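Local atomic coordinates of malic enzyme (Entamoeba histolytica, PDB entry 3NV9), a protein that probably catalyses the oxidative decarboxylation of malate to pyruvate with NAD or NADP as electron acceptor, as other malic enzymes do. Residues A[108-113]-A[136-141]; A[96-101]-A[168-173]; A[146-151]-A[175-180]; A[44-49]-A[116-121]. All blocks are in the same frame, centred on the assembly; numbering follows the deposited sequence.

Contact 1 (A[108-113]-A[136-141]); sequences VTPPGG and CIDSKN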
loop_
_atom_site.group_PDB
_atom_site.type_symbol
_atom_site.label_atom_id
_atom_site.label_comp_id
_atom_site.label_asym_id
_atom_site.label_seq_id
_atom_site.Cartn_x
_atom_site.Cartn_y
_atom_site.Cartn_z
ATOM N N VAL A 108 11.581 1.612 17.805
ATOM C CA VAL A 108 10.854 0.353 18.101
ATOM C C VAL A 108 11.203 -0.757 17.123
ATOM O O VAL A 108 10.463 -1.741 17.029
ATOM C CB VAL A 108 9.332 0.629 18.252
ATOM C CG1 VAL A 108 9.073 1.488 19.532
ATOM C CG2 VAL A 108 8.765 1.389 16.985
ATOM N N THR A 109 12.377 -0.643 16.457
ATOM C CA THR A 109 12.787 -1.489 15.305
ATOM C C THR A 109 11.900 -1.316 14.047
ATOM O O THR A 109 10.767 -0.943 14.164
ATOM C CB THR A 109 12.800 -3.004 15.634
ATOM O OG1 THR A 109 11.465 -3.510 15.506
ATOM C CG2 THR A 109 13.371 -3.323 17.062
ATOM N N PRO A 110 12.410 -1.646 12.835
ATOM C CA PRO A 110 11.652 -1.198 11.642
ATOM C C PRO A 110 10.161 -1.572 11.595
ATOM O O PRO A 110 9.367 -0.685 11.318
ATOM C CB PRO A 110 12.416 -1.822 10.476
ATOM C CG PRO A 110 13.869 -1.876 11.060
ATOM C CD PRO A 110 13.703 -2.273 12.464
ATOM N N PRO A 111 9.789 -2.858 11.860
ATOM C CA PRO A 111 8.344 -3.215 11.832
ATOM C C PRO A 111 7.548 -2.633 12.966
ATOM O O PRO A 111 6.326 -2.695 12.919
ATOM C CB PRO A 111 8.344 -4.747 11.988
ATOM C CG PRO A 111 9.613 -5.014 12.807
ATOM C CD PRO A 111 10.624 -4.049 12.185
ATOM N N GLY A 112 8.230 -2.126 13.999
ATOM C CA GLY A 112 7.556 -1.612 15.216
ATOM C C GLY A 112 6.651 -0.404 15.016
ATOM O O GLY A 112 5.709 -0.155 15.825
ATOM N N GLY A 113 6.909 0.361 13.960
ATOM C CA GLY A 113 6.081 1.523 13.622
ATOM C C GLY A 113 4.735 1.183 12.935
ATOM O O GLY A 113 3.904 2.061 12.774
ATOM N N CYS A 136 6.748 1.060 6.387
ATOM C CA CYS A 136 7.779 0.987 7.471
ATOM C C CYS A 136 9.073 0.335 6.944
ATOM O O CYS A 136 9.058 -0.769 6.439
ATOM C CB CYS A 136 7.235 0.212 8.676
ATOM S SG CYS A 136 6.075 1.191 9.577
ATOM N N ILE A 137 10.180 1.056 7.020
ATOM C CA ILE A 137 11.414 0.619 6.376
ATOM C C ILE A 137 12.518 0.532 7.375
ATOM O O ILE A 137 12.466 1.158 8.441
ATOM C CB ILE A 137 11.869 1.591 5.294
ATOM C CG1 ILE A 137 12.376 2.930 5.928
ATOM C CG2 ILE A 137 10.752 1.763 4.224
ATOM C CD1 ILE A 137 12.863 4.015 4.894
ATOM N N ASP A 138 13.532 -0.242 7.019
ATOM C CA ASP A 138 14.779 -0.235 7.777
ATOM C C ASP A 138 15.659 0.844 7.186
ATOM O O ASP A 138 15.967 0.835 5.981
ATOM C CB ASP A 138 15.470 -1.587 7.666
ATOM C CG ASP A 138 16.729 -1.680 8.574
ATOM O OD1 ASP A 138 17.144 -0.673 9.213
ATOM O OD2 ASP A 138 17.273 -2.793 8.680
ATOM N N SER A 139 16.086 1.806 7.992
ATOM C CA SER A 139 17.028 2.811 7.405
ATOM C C SER A 139 18.514 2.593 7.847
ATOM O O SER A 139 19.348 3.471 7.657
ATOM C CB SER A 139 16.571 4.224 7.718
ATOM O OG SER A 139 16.785 4.515 9.106
ATOM N N LYS A 140 18.840 1.441 8.441
ATOM C CA LYS A 140 20.171 1.250 9.080
ATOM C C LYS A 140 21.164 0.962 8.038
ATOM O O LYS A 140 20.866 0.251 7.067
ATOM C CB LYS A 140 20.188 0.119 10.113
ATOM C CG LYS A 140 19.586 0.581 11.454
ATOM C CD LYS A 140 19.617 -0.488 12.525
ATOM C CE LYS A 140 19.075 -1.859 12.027
ATOM N NZ LYS A 140 17.606 -1.840 11.705
ATOM N N ASN A 141 22.344 1.537 8.183
ATOM C CA ASN A 141 23.403 1.186 7.229
ATOM C C ASN A 141 24.176 -0.025 7.763
ATOM O O ASN A 141 23.802 -0.578 8.772
ATOM C CB ASN A 141 24.307 2.367 6.905
ATOM C CG ASN A 141 25.098 2.811 8.080
ATOM O OD1 ASN A 141 25.143 2.113 9.095
ATOM N ND2 ASN A 141 25.697 4.006 7.995
#
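Pro110 brings the two loops together by laying its ring on the backbone and side chains of the segment opposite. Its CB rests 3.6 Å from Ile137 O, while its CG meets Asp138 CB at 3.8 Å, the two side chains running side by side in the same direction. Lys140 comes across the ring at about a right angle, its NZ 3.8 Å from Pro110 CG. The rigid, apolar proline offers carbon to a partner whose polar groups are already paired with each other: Asp138 OD1 accepts from Lys140 N (2.8 Å, 157°), which makes an Asx turn, and from Lys140 NZ (2.8 Å), a salt bridge. The two donors reach that oxygen from opposite faces of the carboxylate plane, and the bends of the lysine chain at chi3 and chi4 fold its ammonium back to the aspartate. The first segment lies in the loop after strand 92-97 of the parallel sheet, and the second runs from the last residue of strand 131-136 into the loop beyond it; His160 of the second subunit packs against both Pro110 and Asp138. Pro110 O lies 3.5 Å from Cys136 CB, and it accepts a hydrogen bond from Ser99 OG. Farther on, Gly112 N closes a turn onto Thr109 O, directing the chain toward helix 114-128. At Gly113, the cysteine sulfur can settle directly against the main chain, Cys136 SG to Gly113 C being 3.6 Å.

Contact 2 (A[96-101]-A[168-173]); sequences VSDSTR and EDISQP. With GOL (glycerol), chain L.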
loop_
_atom_site.group_PDB
_atom_site.type_symbol
_atom_site.label_atom_id
_atom_site.label_comp_id
_atom_site.label_asym_id
_atom_site.label_seq_id
_atom_site.Cartn_x
_atom_site.Cartn_y
_atom_site.Cartn_z
ATOM N N VAL A 96 5.486 6.951 5.429
ATOM C CA VAL A 96 6.862 6.462 5.415
ATOM C C VAL A 96 7.494 6.758 6.769
ATOM O O VAL A 96 7.460 7.883 7.256
ATOM C CB VAL A 96 7.693 7.087 4.220
ATOM C CG1 VAL A 96 9.190 6.640 4.245
ATOM C CG2 VAL A 96 7.071 6.680 2.915
ATOM N N SER A 97 7.980 5.705 7.409
ATOM C CA SER A 97 8.671 5.841 8.695
ATOM C C SER A 97 9.801 4.830 8.779
ATOM O O SER A 97 9.705 3.773 8.167
ATOM C CB SER A 97 7.741 5.582 9.837
ATOM O OG SER A 97 8.407 5.855 11.072
ATOM N N ASP A 98 10.862 5.164 9.508
ATOM C CA ASP A 98 11.903 4.202 9.797
ATOM C C ASP A 98 11.788 3.663 11.211
ATOM O O ASP A 98 12.649 2.908 11.684
ATOM C CB ASP A 98 13.314 4.756 9.433
ATOM C CG ASP A 98 13.811 5.892 10.352
ATOM O OD1 ASP A 98 14.988 6.283 10.125
ATOM O OD2 ASP A 98 13.120 6.368 11.286
ATOM N N SER A 99 10.672 4.054 11.844
ATOM C CA SER A 99 10.225 3.667 13.184
ATOM C C SER A 99 11.219 3.996 14.282
ATOM O O SER A 99 11.356 3.279 15.249
ATOM C CB SER A 99 9.816 2.197 13.246
ATOM O OG SER A 99 8.984 1.914 12.180
ATOM N N THR A 100 11.831 5.138 14.127
ATOM C CA THR A 100 12.933 5.575 14.926
ATOM C C THR A 100 12.440 6.578 16.017
ATOM O O THR A 100 13.033 6.670 17.064
ATOM C CB THR A 100 13.960 6.128 13.896
ATOM O OG1 THR A 100 15.219 5.482 14.009
ATOM C CG2 THR A 100 14.030 7.562 13.797
ATOM N N ARG A 101 11.324 7.290 15.786
ATOM C CA ARG A 101 10.710 8.129 16.834
ATOM C C ARG A 101 9.191 7.844 16.946
ATOM O O ARG A 101 8.333 8.669 16.634
ATOM C CB ARG A 101 11.013 9.623 16.550
ATOM C CG ARG A 101 11.031 10.548 17.785
ATOM C CD ARG A 101 11.958 9.983 18.879
ATOM N NE ARG A 101 13.365 10.410 18.738
ATOM C CZ ARG A 101 14.458 9.691 19.057
ATOM N NH1 ARG A 101 14.378 8.436 19.520
ATOM N NH2 ARG A 101 15.664 10.243 18.898
ATOM N N GLU A 168 6.671 10.124 8.761
ATOM C CA GLU A 168 6.321 10.107 10.172
ATOM C C GLU A 168 7.489 9.561 11.028
ATOM O O GLU A 168 8.178 8.624 10.591
ATOM C CB GLU A 168 5.129 9.146 10.375
ATOM C CG GLU A 168 3.802 9.526 9.702
ATOM C CD GLU A 168 3.044 10.592 10.468
ATOM O OE1 GLU A 168 1.964 10.965 9.971
ATOM O OE2 GLU A 168 3.515 11.049 11.566
ATOM N N ASP A 169 7.618 10.084 12.257
ATOM C CA ASP A 169 8.273 9.372 13.363
ATOM C C ASP A 169 9.727 8.958 12.991
ATOM O O ASP A 169 10.152 7.801 13.146
ATOM C CB ASP A 169 7.413 8.169 13.782
ATOM C CG ASP A 169 6.091 8.569 14.453
ATOM O OD1 ASP A 169 5.749 9.762 14.473
ATOM O OD2 ASP A 169 5.360 7.680 14.968
ATOM N N ILE A 170 10.439 9.936 12.448
ATOM C CA ILE A 170 11.844 9.860 12.109
ATOM C C ILE A 170 12.574 10.809 13.076
ATOM O O ILE A 170 12.194 11.984 13.255
ATOM C CB ILE A 170 12.083 10.284 10.635
ATOM C CG1 ILE A 170 11.160 9.470 9.719
ATOM C CG2 ILE A 170 13.557 10.188 10.254
ATOM C CD1 ILE A 170 11.401 9.620 8.214
ATOM N N SER A 171 13.614 10.278 13.705
ATOM C CA SER A 171 14.422 11.022 14.672
ATOM C C SER A 171 15.099 12.257 14.067
ATOM O O SER A 171 15.411 12.284 12.876
ATOM C CB SER A 171 15.501 10.092 15.195
ATOM O OG SER A 171 16.402 9.815 14.129
ATOM N N GLN A 172 15.275 13.287 14.881
ATOM C CA GLN A 172 16.021 14.470 14.464
ATOM C C GLN A 172 17.485 14.213 14.822
ATOM O O GLN A 172 17.754 13.580 15.845
ATOM C CB GLN A 172 15.530 15.723 15.192
ATOM C CG GLN A 172 15.872 15.728 16.687
ATOM C CD GLN A 172 15.970 17.115 17.291
ATOM O OE1 GLN A 172 16.186 18.106 16.593
ATOM N NE2 GLN A 172 15.817 17.184 18.597
ATOM N N PRO A 173 18.429 14.757 14.044
ATOM C CA PRO A 173 18.246 15.662 12.941
ATOM C C PRO A 173 18.052 14.956 11.606
ATOM O O PRO A 173 17.920 15.635 10.576
ATOM C CB PRO A 173 19.549 16.458 12.944
ATOM C CG PRO A 173 20.586 15.419 13.414
ATOM C CD PRO A 173 19.850 14.663 14.456
HETATM C C1 GOL L . 12.006 14.898 16.101
HETATM O O1 GOL L . 11.776 13.689 15.404
HETATM C C2 GOL L . 12.823 14.828 17.362
HETATM O O2 GOL L . 13.381 13.573 17.641
HETATM C C3 GOL L . 11.956 15.006 18.523
HETATM O O3 GOL L . 12.949 14.932 19.497
HETATM O O HOH W 1 16.244 8.233 11.465
#
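Ser97 OG gives a 2.8 Å hydrogen bond to Glu168 O, approaching from above the carbonyl plane, and close by Glu168 N donates to Val96 O over 2.8 Å at 159°. With OG anti to the backbone N (chi1 -174°), the serine hydroxyl also accepts from Ser99 N, an ST turn that joins the bend of its own chain to the neighbouring loop. A small residue able both to donate and to accept is well placed there. Next, Asp169 O receives two successive amides: Arg101 N at 2.9 Å, well above the carbonyl plane, and Thr100 N in a longer bond of 3.3 Å, nearly along the C=O axis. Strands 92-97 and 164-167 are parallel neighbours in the sheet, and the bonds to Asp169 O carry their association past the carboxyl ends into the loops, where regular ladder pairing gives way to turns. Asp98 OD1 takes a hydrogen bond from a water that also bonds Ser171 OG, and the same Asp98 OD1 also bonds Ser139 OG, which ties in a third loop. Farther out, the Arg101 chain bends at chi2 and chi3, turning one guanidinium face over Ser171 CB, with Arg101 NH2 3.7 Å from Ser171 CB. At the guanidinium edge and near its plane, O2 of a glycerol, probably from the crystallisation liquor, accepts weak bonds from Arg101 NE and Gln172 N.

Contact 3 (A[146-151]-A[175-180]); sequences NDPDAV and CYKILD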
loop_
_atom_site.group_PDB
_atom_site.type_symbol
_atom_site.label_atom_id
_atom_site.label_comp_id
_atom_site.label_asym_id
_atom_site.label_seq_id
_atom_site.Cartn_x
_atom_site.Cartn_y
_atom_site.Cartn_z
ATOM N N ASN A 146 21.168 4.471 11.757
ATOM C CA ASN A 146 20.149 5.002 10.867
ATOM C C ASN A 146 20.695 6.065 9.913
ATOM O O ASN A 146 21.239 7.089 10.332
ATOM C CB ASN A 146 18.936 5.503 11.654
ATOM C CG ASN A 146 18.191 4.384 12.263
ATOM O OD1 ASN A 146 17.469 3.614 11.564
ATOM N ND2 ASN A 146 18.365 4.229 13.564
ATOM N N ASP A 147 20.499 5.812 8.639
ATOM C CA ASP A 147 21.116 6.605 7.584
ATOM C C ASP A 147 20.091 7.420 6.783
ATOM O O ASP A 147 19.335 6.891 5.979
ATOM C CB ASP A 147 21.903 5.653 6.674
ATOM C CG ASP A 147 22.642 6.352 5.597
ATOM O OD1 ASP A 147 22.705 7.593 5.600
ATOM O OD2 ASP A 147 23.157 5.627 4.704
ATOM N N PRO A 148 20.105 8.734 6.964
ATOM C CA PRO A 148 19.123 9.582 6.268
ATOM C C PRO A 148 19.179 9.401 4.758
ATOM O O PRO A 148 18.127 9.396 4.097
ATOM C CB PRO A 148 19.543 10.988 6.613
ATOM C CG PRO A 148 20.951 10.880 7.220
ATOM C CD PRO A 148 21.220 9.470 7.580
ATOM N N ASP A 149 20.391 9.233 4.214
ATOM C CA ASP A 149 20.567 9.080 2.782
ATOM C C ASP A 149 19.861 7.834 2.261
ATOM O O ASP A 149 19.456 7.786 1.102
ATOM C CB ASP A 149 22.083 9.035 2.401
ATOM C CG ASP A 149 22.879 10.255 2.928
ATOM O OD1 ASP A 149 22.355 11.404 2.978
ATOM O OD2 ASP A 149 24.070 10.041 3.296
ATOM N N ALA A 150 19.740 6.819 3.117
ATOM C CA ALA A 150 18.988 5.622 2.766
ATOM C C ALA A 150 17.477 5.979 2.623
ATOM O O ALA A 150 16.806 5.559 1.675
ATOM C CB ALA A 150 19.202 4.521 3.809
ATOM N N VAL A 151 16.978 6.791 3.548
ATOM C CA VAL A 151 15.588 7.214 3.522
ATOM C C VAL A 151 15.381 8.058 2.261
ATOM O O VAL A 151 14.462 7.793 1.497
ATOM C CB VAL A 151 15.129 7.912 4.856
ATOM C CG1 VAL A 151 13.628 8.217 4.842
ATOM C CG2 VAL A 151 15.421 7.015 6.086
ATOM N N CYS A 175 15.339 13.599 10.395
ATOM C CA CYS A 175 14.080 14.049 9.755
ATOM C C CYS A 175 14.246 15.365 8.945
ATOM O O CYS A 175 13.627 15.536 7.888
ATOM C CB CYS A 175 12.970 14.202 10.793
ATOM S SG CYS A 175 13.364 15.379 12.101
ATOM N N TYR A 176 15.144 16.253 9.378
ATOM C CA TYR A 176 15.343 17.517 8.622
ATOM C C TYR A 176 15.985 17.306 7.259
ATOM O O TYR A 176 15.476 17.764 6.198
ATOM C CB TYR A 176 16.145 18.524 9.446
ATOM C CG TYR A 176 15.490 18.934 10.748
ATOM C CD1 TYR A 176 14.217 19.585 10.756
ATOM C CD2 TYR A 176 16.123 18.725 11.958
ATOM C CE1 TYR A 176 13.628 19.993 11.943
ATOM C CE2 TYR A 176 15.520 19.092 13.153
ATOM C CZ TYR A 176 14.265 19.743 13.130
ATOM O OH TYR A 176 13.703 20.166 14.315
ATOM N N LYS A 177 17.087 16.564 7.269
ATOM C CA LYS A 177 17.826 16.307 6.055
ATOM C C LYS A 177 16.927 15.620 5.040
ATOM O O LYS A 177 16.864 16.022 3.857
ATOM C CB LYS A 177 19.107 15.486 6.376
ATOM C CG LYS A 177 19.847 15.090 5.141
ATOM C CD LYS A 177 21.240 14.469 5.420
ATOM C CE LYS A 177 22.008 14.188 4.106
ATOM N NZ LYS A 177 23.426 13.749 4.339
ATOM N N ILE A 178 16.226 14.582 5.498
ATOM C CA ILE A 178 15.326 13.808 4.658
ATOM C C ILE A 178 14.222 14.694 4.097
ATOM O O ILE A 178 13.994 14.713 2.901
ATOM C CB ILE A 178 14.727 12.608 5.438
ATOM C CG1 ILE A 178 15.842 11.629 5.857
ATOM C CG2 ILE A 178 13.704 11.881 4.594
ATOM C CD1 ILE A 178 15.447 10.676 7.058
ATOM N N LEU A 179 13.550 15.452 4.945
ATOM C CA LEU A 179 12.437 16.267 4.454
ATOM C C LEU A 179 12.959 17.326 3.470
ATOM O O LEU A 179 12.486 17.429 2.322
ATOM C CB LEU A 179 11.667 16.905 5.628
ATOM C CG LEU A 179 10.636 17.984 5.169
ATOM C CD1 LEU A 179 9.529 17.377 4.309
ATOM C CD2 LEU A 179 10.072 18.810 6.287
ATOM N N ASP A 180 13.962 18.074 3.913
ATOM C CA ASP A 180 14.476 19.246 3.192
ATOM C C ASP A 180 14.950 18.885 1.796
ATOM O O ASP A 180 14.628 19.596 0.844
ATOM C CB ASP A 180 15.605 19.918 4.006
ATOM C CG ASP A 180 15.128 20.426 5.341
ATOM O OD1 ASP A 180 13.904 20.561 5.495
ATOM O OD2 ASP A 180 15.941 20.691 6.256
#
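Ile178 reaches from helix 174-185 to Pro148 and Val151 at the start of helix 148-158, two helices that belong to successive beta-alpha-beta crossovers of the parallel sheet. The isoleucine has CG1 anti to its carbonyl carbon (chi1 -63°) and an extended chi2, which carries CD1 forward to Val151 CB at 3.5 Å. Its other branch, CG2, lies 3.7 Å from Val151 CG1. The two branched side chains cross at about a right angle, so that the methyl groups of one meet the branch point and methyls of the other, and both residues are buried. Nearer its base, Ile178 CG1 touches Pro148 CB at 3.8 Å. Proline fits the first turn of a helix, where its missing N-H costs no bond, and it offers a compact apolar ring to both the isoleucine and the lysine. Just before it, Asp147 occupies the N-cap position, and its OD1 accepts from Asp149 N at 3.2 Å, a capping bond met from well above the carboxylate plane. On the outer side Lys177 is stretched throughout, CG anti to the backbone N (chi1 175°), and its CD passes Pro148 CG at 4.0 Å, so the aliphatic chain extends the apolar patch toward solvent. That reach brings the ammonium to the exposed Asp149, whose carboxylate swings back toward the lysine. Both residues also touch a crystal neighbour, which may influence their conformations. The ammonium also bonds a glycerol, probably from the crystallisation liquor. Lys177 NZ meets Asp149 OD1 at 2.9 Å in a salt bridge whose hydrogen bond is weak.

Contact 4 (A[44-49]-A[116-121]); sequences KGKIQI and VMEGKA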
loop_
_atom_site.group_PDB
_atom_site.type_symbol
_atom_site.label_atom_id
_atom_site.label_comp_id
_atom_site.label_asym_id
_atom_site.label_seq_id
_atom_site.Cartn_x
_atom_site.Cartn_y
_atom_site.Cartn_z
ATOM N N LYS A 44 -6.733 -8.368 13.069
ATOM C CA LYS A 44 -5.419 -8.525 12.412
ATOM C C LYS A 44 -5.047 -7.244 11.680
ATOM O O LYS A 44 -4.713 -7.247 10.463
ATOM C CB LYS A 44 -5.357 -9.719 11.440
ATOM C CG LYS A 44 -5.778 -11.142 12.004
ATOM C CD LYS A 44 -5.110 -11.535 13.344
ATOM C CE LYS A 44 -5.460 -12.998 13.787
ATOM N NZ LYS A 44 -6.482 -13.144 14.898
ATOM N N GLY A 45 -5.126 -6.136 12.409
ATOM C CA GLY A 45 -4.834 -4.838 11.802
ATOM C C GLY A 45 -6.058 -3.955 11.735
ATOM O O GLY A 45 -7.019 -4.202 12.464
ATOM N N LYS A 46 -6.021 -2.943 10.874
ATOM C CA LYS A 46 -7.038 -1.916 10.870
ATOM C C LYS A 46 -7.557 -1.601 9.484
ATOM O O LYS A 46 -8.694 -1.171 9.371
ATOM C CB LYS A 46 -6.553 -0.653 11.582
ATOM C CG LYS A 46 -6.482 -0.848 13.167
ATOM C CD LYS A 46 -5.798 0.338 13.836
ATOM C CE LYS A 46 -4.258 0.459 13.389
ATOM N NZ LYS A 46 -3.456 1.087 14.461
ATOM N N ILE A 47 -6.723 -1.791 8.458
ATOM C CA ILE A 47 -7.066 -1.421 7.069
ATOM C C ILE A 47 -6.953 -2.606 6.084
ATOM O O ILE A 47 -6.308 -3.607 6.367
ATOM C CB ILE A 47 -6.275 -0.181 6.536
ATOM C CG1 ILE A 47 -4.809 -0.547 6.340
ATOM C CG2 ILE A 47 -6.334 0.953 7.523
ATOM C CD1 ILE A 47 -3.941 0.608 5.700
ATOM N N GLN A 48 -7.586 -2.475 4.927
ATOM C CA GLN A 48 -7.581 -3.501 3.933
ATOM C C GLN A 48 -7.640 -2.861 2.563
ATOM O O GLN A 48 -7.868 -1.684 2.413
ATOM C CB GLN A 48 -8.766 -4.432 4.150
ATOM C CG GLN A 48 -10.127 -3.719 4.068
ATOM C CD GLN A 48 -11.324 -4.682 3.979
ATOM O OE1 GLN A 48 -11.222 -5.821 3.499
ATOM N NE2 GLN A 48 -12.452 -4.230 4.511
ATOM N N ILE A 49 -7.418 -3.648 1.536
ATOM C CA ILE A 49 -7.576 -3.141 0.202
ATOM C C ILE A 49 -8.969 -3.534 -0.289
ATOM O O ILE A 49 -9.520 -4.518 0.142
ATOM C CB ILE A 49 -6.439 -3.663 -0.707
ATOM C CG1 ILE A 49 -5.232 -2.720 -0.667
ATOM C CG2 ILE A 49 -6.885 -3.693 -2.160
ATOM C CD1 ILE A 49 -4.593 -2.537 0.665
ATOM N N VAL A 116 1.251 2.342 14.532
ATOM C CA VAL A 116 0.999 3.792 14.419
ATOM C C VAL A 116 0.775 4.201 12.955
ATOM O O VAL A 116 -0.122 5.007 12.662
ATOM C CB VAL A 116 2.161 4.585 15.045
ATOM C CG1 VAL A 116 2.115 6.097 14.666
ATOM C CG2 VAL A 116 2.159 4.398 16.581
ATOM N N MET A 117 1.553 3.646 12.019
ATOM C CA MET A 117 1.416 4.071 10.602
ATOM C C MET A 117 0.148 3.514 9.981
ATOM O O MET A 117 -0.437 4.139 9.107
ATOM C CB MET A 117 2.647 3.693 9.737
ATOM C CG MET A 117 3.999 4.072 10.341
ATOM S SD MET A 117 4.057 5.808 10.802
ATOM C CE MET A 117 4.948 5.715 12.353
ATOM N N GLU A 118 -0.280 2.341 10.439
ATOM C CA GLU A 118 -1.608 1.829 10.039
ATOM C C GLU A 118 -2.793 2.670 10.604
ATOM O O GLU A 118 -3.790 2.863 9.947
ATOM C CB GLU A 118 -1.745 0.327 10.381
ATOM C CG GLU A 118 -2.756 -0.303 9.522
ATOM C CD GLU A 118 -2.971 -1.766 9.767
ATOM O OE1 GLU A 118 -3.996 -2.316 9.257
ATOM O OE2 GLU A 118 -2.148 -2.358 10.473
ATOM N N GLY A 119 -2.673 3.159 11.840
ATOM C CA GLY A 119 -3.685 4.042 12.421
ATOM C C GLY A 119 -3.731 5.342 11.647
ATOM O O GLY A 119 -4.803 5.862 11.399
ATOM N N LYS A 120 -2.572 5.859 11.240
ATOM C CA LYS A 120 -2.526 7.077 10.373
ATOM C C LYS A 120 -3.225 6.796 9.040
ATOM O O LYS A 120 -3.979 7.615 8.566
ATOM C CB LYS A 120 -1.076 7.557 10.042
ATOM C CG LYS A 120 -0.158 7.911 11.213
ATOM C CD LYS A 120 -0.468 9.289 11.769
ATOM C CE LYS A 120 0.588 9.599 12.866
ATOM N NZ LYS A 120 0.364 11.004 13.460
ATOM N N ALA A 121 -2.959 5.636 8.442
ATOM C CA ALA A 121 -3.545 5.357 7.155
ATOM C C ALA A 121 -5.044 5.222 7.355
ATOM O O ALA A 121 -5.784 5.654 6.487
ATOM C CB ALA A 121 -3.004 4.078 6.587
#
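The backbone at Lys46 passes beside helix 114-128, its CA 6.6 Å from Glu118 CA, and turns two consecutive amides toward the helix. Both end on one carboxylate oxygen: Glu118 OE1 accepts from Lys46 N at 2.7 Å and from Ile47 N at 2.9 Å. The first amide comes from above the carboxylate plane, the second on the anti side and closer to that plane. Glutamate has the length for this, since its chain is extended beyond CG, and the two bonds hold the buried oxygen in place. Gly45, at a phi of 114° that suits a residue without CB, lets the chain pass close to the same oxygen. Its N bonds His40 O in the Schellman motif that ends helix 21-43, with Lys44 as the C-prime residue, and the chain then enters strand 47-51, which pairs antiparallel with a strand of the second subunit. Ile47 slides past Glu118 in the opposite direction, CG1 lying 3.8 Å from Glu118 CG, and its CD1 reaches the small Ala121 CB at 3.7 Å. Lys46 bends at chi3 to lay CE 3.5 Å from Gly119 N, where the bare glycine backbone admits it. Its ammonium bonds Gly115 O and His40 NE2 of its own chain and Tyr64 O of the second subunit.

Contacts 2 and 4 are buried, whereas contacts 1 and 3 are only partly so. Contacts 1, 2 and 3 cluster around the carboxyl ends of the parallel strands: Ile170 of contact 2 packs on Ile178 of contact 3, and Ser139 O of contact 1 probably accepts from Asp147 N of contact 3. Contact 4 is farther off, its centre about 24 Å from that of contact 3, and it meets contact 2 through Met117 and Lys120 and contact 1 through Met117 against Cys136. Chemistry follows place: backbone hydrogen bonds dominate contact 2, a buried carboxylate anchors contact 4, contact 3 joins an apolar interior to a surface salt bridge, and contact 1 has no hydrogen bond across it. Contacts 1 and 4 also face the second subunit extensively.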